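Local coordinates for protein extracellular ligand-binding receptor (PDB 3UKJ) that probably captures aromatic acids derived from lignin, such as p-coumaric acid and its relatives, as the solute-binding component of a transport system, at residues P95-A100 with W111-P116. Residues are numbered along the deposited sequence; the frame is centred on the assembly and turned at random.
Sequences PHIALA and WSVVMP. With ENO (3-(4-hydroxy-phenyl)pyruvic acid), chain B.
With CG of His96 swung anti to the backbone N (chi1 165°) and OG of Ser112 turned back beside its own N (chi1 -66°), ring edge and hydroxyl meet on one face of the sheet. His96 ND1 lies 2.9 Å from Ser112 OG, near the ring plane, and either atom could be the donor. Both ring nitrogens are engaged, since NE2 hydrogen-bonds to Gly75 O on strand 72-75, the other neighbour of strand 96-98, while Ser112 OG also bonds Ser86 of helix 79-92. On the other face, the bent selenomethionine Met115 sets its CG against CG2 of Ile97, a tight 3.4 Å. The backbones illustrate a parallel beta-alpha-beta crossover, here through the short helix 106-109 to the edge strand of one lobe of a periplasmic binding protein. Val113 hydrogen-bonds to both neighbours of Ile97: its N to His96 O at 2.9 Å, and its O from Ala98 N at 2.7 Å. Past the last backbone bond, Met115 N to Ala98 O, the chains enter the ligand pocket. Pro116 packs CG against Leu99 O (3.4 Å), while its CB lies 3.2 Å from O3 of 3-(4-hydroxy-phenyl)pyruvic acid and Ala100 CB approaches that ligand's O4 at 3.5 Å.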
ATOM      1  N   PRO A  95     -16.050  10.823   0.201  1.00 12.05           N
ATOM      2  CA  PRO A  95     -14.815  10.380  -0.479  1.00 12.35           C
ATOM      3  C   PRO A  95     -13.825   9.771   0.521  1.00 11.47           C
ATOM      4  O   PRO A  95     -13.645  10.286   1.635  1.00 12.53           O
ATOM      5  CB  PRO A  95     -14.240  11.685  -1.064  1.00 11.62           C
ATOM      6  CG  PRO A  95     -15.468  12.635  -1.203  1.00 12.50           C
ATOM      7  CD  PRO A  95     -16.319  12.272   0.008  1.00 12.59           C
ATOM      8  N   HIS A  96     -13.294   8.610   0.149  1.00 10.82           N
ATOM      9  CA  HIS A  96     -12.340   7.870   0.961  1.00 11.07           C
ATOM     10  C   HIS A  96     -11.067   7.571   0.155  1.00 10.77           C
ATOM     11  O   HIS A  96     -11.147   7.075  -0.984  1.00 10.79           O
ATOM     12  CB  HIS A  96     -13.017   6.563   1.423  1.00 10.92           C
ATOM     13  CG  HIS A  96     -12.067   5.554   1.967  1.00 10.87           C
ATOM     14  ND1 HIS A  96     -12.147   4.215   1.665  1.00 13.47           N
ATOM     15  CD2 HIS A  96     -10.964   5.707   2.741  1.00 11.06           C
ATOM     16  CE1 HIS A  96     -11.152   3.571   2.260  1.00 11.96           C
ATOM     17  NE2 HIS A  96     -10.420   4.456   2.925  1.00 12.02           N
ATOM     18  N   ILE A  97      -9.912   7.963   0.691  1.00 10.04           N
ATOM     19  CA  ILE A  97      -8.621   7.624   0.059  1.00  9.91           C
ATOM     20  C   ILE A  97      -8.003   6.526   0.901  1.00 10.03           C
ATOM     21  O   ILE A  97      -7.702   6.728   2.114  1.00 10.11           O
ATOM     22  CB  ILE A  97      -7.672   8.862  -0.023  1.00  9.90           C
ATOM     23  CG1 ILE A  97      -8.313   9.927  -0.919  1.00 10.16           C
ATOM     24  CG2 ILE A  97      -6.340   8.441  -0.608  1.00 10.48           C
ATOM     25  CD1 ILE A  97      -7.635  11.294  -0.940  1.00 12.00           C
ATOM     26  N   ALA A  98      -8.002   5.318   0.329  1.00 10.44           N
ATOM     27  CA  ALA A  98      -7.477   4.146   1.000  1.00 10.68           C
ATOM     28  C   ALA A  98      -5.934   4.136   1.003  1.00 10.00           C
ATOM     29  O   ALA A  98      -5.309   4.376  -0.027  1.00 12.11           O
ATOM     30  CB  ALA A  98      -8.011   2.875   0.325  1.00 11.04           C
ATOM     31  N   LEU A  99      -5.332   3.766   2.145  1.00 11.00           N
ATOM     32  CA  LEU A  99      -3.874   3.695   2.217  1.00 11.51           C
ATOM     33  C   LEU A  99      -3.331   2.256   2.194  1.00 11.11           C
ATOM     34  O   LEU A  99      -2.103   2.032   2.344  1.00 12.37           O
ATOM     35  CB  LEU A  99      -3.338   4.497   3.416  1.00 11.54           C
ATOM     36  CG  LEU A  99      -3.768   5.976   3.526  1.00 11.12           C
ATOM     37  CD1 LEU A  99      -3.139   6.583   4.769  1.00 11.50           C
ATOM     38  CD2 LEU A  99      -3.362   6.724   2.208  1.00 13.25           C
ATOM     39  N   ALA A 100      -4.232   1.283   2.033  1.00 11.91           N
ATOM     40  CA  ALA A 100      -3.866  -0.149   1.867  1.00 11.82           C
ATOM     41  C   ALA A 100      -4.675  -0.700   0.685  1.00 12.82           C
ATOM     42  O   ALA A 100      -5.793  -0.224   0.429  1.00 13.52           O
ATOM     43  CB  ALA A 100      -4.207  -0.962   3.173  1.00 12.30           C
ATOM     44  N   TRP A 111     -17.203   5.420  -3.778  1.00 11.43           N
ATOM     45  CA  TRP A 111     -16.671   6.440  -2.891  1.00 11.31           C
ATOM     46  C   TRP A 111     -15.182   6.304  -2.505  1.00 11.52           C
ATOM     47  O   TRP A 111     -14.606   7.258  -1.960  1.00 12.10           O
ATOM     48  CB  TRP A 111     -17.555   6.570  -1.658  1.00 11.91           C
ATOM     49  CG  TRP A 111     -18.892   7.189  -1.997  1.00 12.15           C
ATOM     50  CD1 TRP A 111     -20.066   6.525  -2.331  1.00 12.86           C
ATOM     51  CD2 TRP A 111     -19.154   8.587  -2.207  1.00 12.41           C
ATOM     52  NE1 TRP A 111     -21.038   7.436  -2.657  1.00 13.79           N
ATOM     53  CE2 TRP A 111     -20.487   8.694  -2.695  1.00 12.69           C
ATOM     54  CE3 TRP A 111     -18.373   9.761  -2.083  1.00 11.29           C
ATOM     55  CZ2 TRP A 111     -21.123   9.938  -2.863  1.00 11.41           C
ATOM     56  CZ3 TRP A 111     -18.971  11.004  -2.347  1.00 10.68           C
ATOM     57  CH2 TRP A 111     -20.355  11.082  -2.704  1.00 11.69           C
ATOM     58  N   SER A 112     -14.560   5.157  -2.821  1.00 10.98           N
ATOM     59  CA  SER A 112     -13.149   4.900  -2.447  1.00 11.21           C
ATOM     60  C   SER A 112     -12.227   4.951  -3.657  1.00 11.86           C
ATOM     61  O   SER A 112     -12.612   4.512  -4.750  1.00 12.18           O
ATOM     62  CB  SER A 112     -13.012   3.501  -1.842  1.00 11.89           C
ATOM     63  OG  SER A 112     -13.700   3.392  -0.609  1.00 11.61           O
ATOM     64  N   VAL A 113     -11.069   5.594  -3.467  1.00 11.47           N
ATOM     65  CA  VAL A 113      -9.901   5.430  -4.366  1.00 10.96           C
ATOM     66  C   VAL A 113      -8.745   4.959  -3.524  1.00 10.83           C
ATOM     67  O   VAL A 113      -8.809   4.949  -2.266  1.00 11.36           O
ATOM     68  CB  VAL A 113      -9.491   6.745  -5.100  1.00 11.35           C
ATOM     69  CG1 VAL A 113     -10.576   7.208  -6.090  1.00 12.32           C
ATOM     70  CG2 VAL A 113      -9.148   7.870  -4.092  1.00 11.28           C
ATOM     71  N   VAL A 114      -7.769   4.371  -4.213  1.00 11.23           N
ATOM     72  CA  VAL A 114      -6.719   3.607  -3.537  1.00 11.32           C
ATOM     73  C   VAL A 114      -5.314   4.111  -3.906  1.00 11.26           C
ATOM     74  O   VAL A 114      -4.975   4.256  -5.090  1.00 11.98           O
ATOM     75  CB  VAL A 114      -6.870   2.080  -3.822  1.00 11.44           C
ATOM     76  CG1 VAL A 114      -5.902   1.247  -2.988  1.00 12.93           C
ATOM     77  CG2 VAL A 114      -8.300   1.628  -3.586  1.00 12.50           C
HETATM   78  N   MSE A 115      -4.532   4.424  -2.878  1.00 10.56           N
HETATM   79  CA  MSE A 115      -3.150   4.905  -3.103  1.00 11.06           C
HETATM   80  C   MSE A 115      -2.170   3.761  -3.426  1.00 11.30           C
HETATM   81  O   MSE A 115      -1.454   3.836  -4.421  1.00 11.28           O
HETATM   82  CB  MSE A 115      -2.628   5.771  -1.912  1.00 11.41           C
HETATM   83  CG  MSE A 115      -3.357   7.150  -1.654  1.00 12.03           C
HETATM   84 SE   MSE A 115      -3.201   8.281  -3.244  0.75 14.62          SE
HETATM   85  CE  MSE A 115      -4.779   7.824  -4.088  1.00 13.38           C
ATOM     86  N   PRO A 116      -2.165   2.678  -2.629  1.00 11.36           N
ATOM     87  CA  PRO A 116      -1.192   1.629  -3.004  1.00 11.95           C
ATOM     88  C   PRO A 116      -1.476   1.007  -4.348  1.00 12.16           C
ATOM     89  O   PRO A 116      -2.634   0.903  -4.762  1.00 12.13           O
ATOM     90  CB  PRO A 116      -1.366   0.564  -1.927  1.00 13.10           C
ATOM     91  CG  PRO A 116      -2.195   1.118  -0.931  1.00 13.12           C
ATOM     92  CD  PRO A 116      -2.711   2.451  -1.278  1.00 10.61           C
TER
HETATM   93  O4  ENO B 401      -2.592  -4.071   2.902  1.00 18.93           O
HETATM   94  C9  ENO B 401      -0.031  -1.699   2.535  1.00 15.54           C
HETATM   95  C8  ENO B 401       0.356  -0.816   1.510  1.00 14.56           C
HETATM   96  C7  ENO B 401       0.892  -1.370   0.348  1.00 16.04           C
HETATM   97  C6  ENO B 401       1.051  -2.751   0.176  1.00 14.44           C
HETATM   98  C5  ENO B 401       0.578  -3.621   1.142  1.00 15.56           C
HETATM   99  C4  ENO B 401       0.096  -3.096   2.345  1.00 16.18           C
HETATM  100  O3  ENO B 401       1.359  -0.540  -0.622  1.00 21.48           O
HETATM  101  C3  ENO B 401      -0.227  -4.070   3.460  1.00 17.74           C
HETATM  102  C2  ENO B 401      -1.649  -4.594   3.522  1.00 17.88           C
HETATM  103  C1  ENO B 401      -1.962  -5.589   4.563  1.00 16.49           C
HETATM  104  O2  ENO B 401      -3.136  -5.906   4.676  1.00 14.95           O
HETATM  105  O1  ENO B 401      -1.074  -6.124   5.276  1.00 14.91           O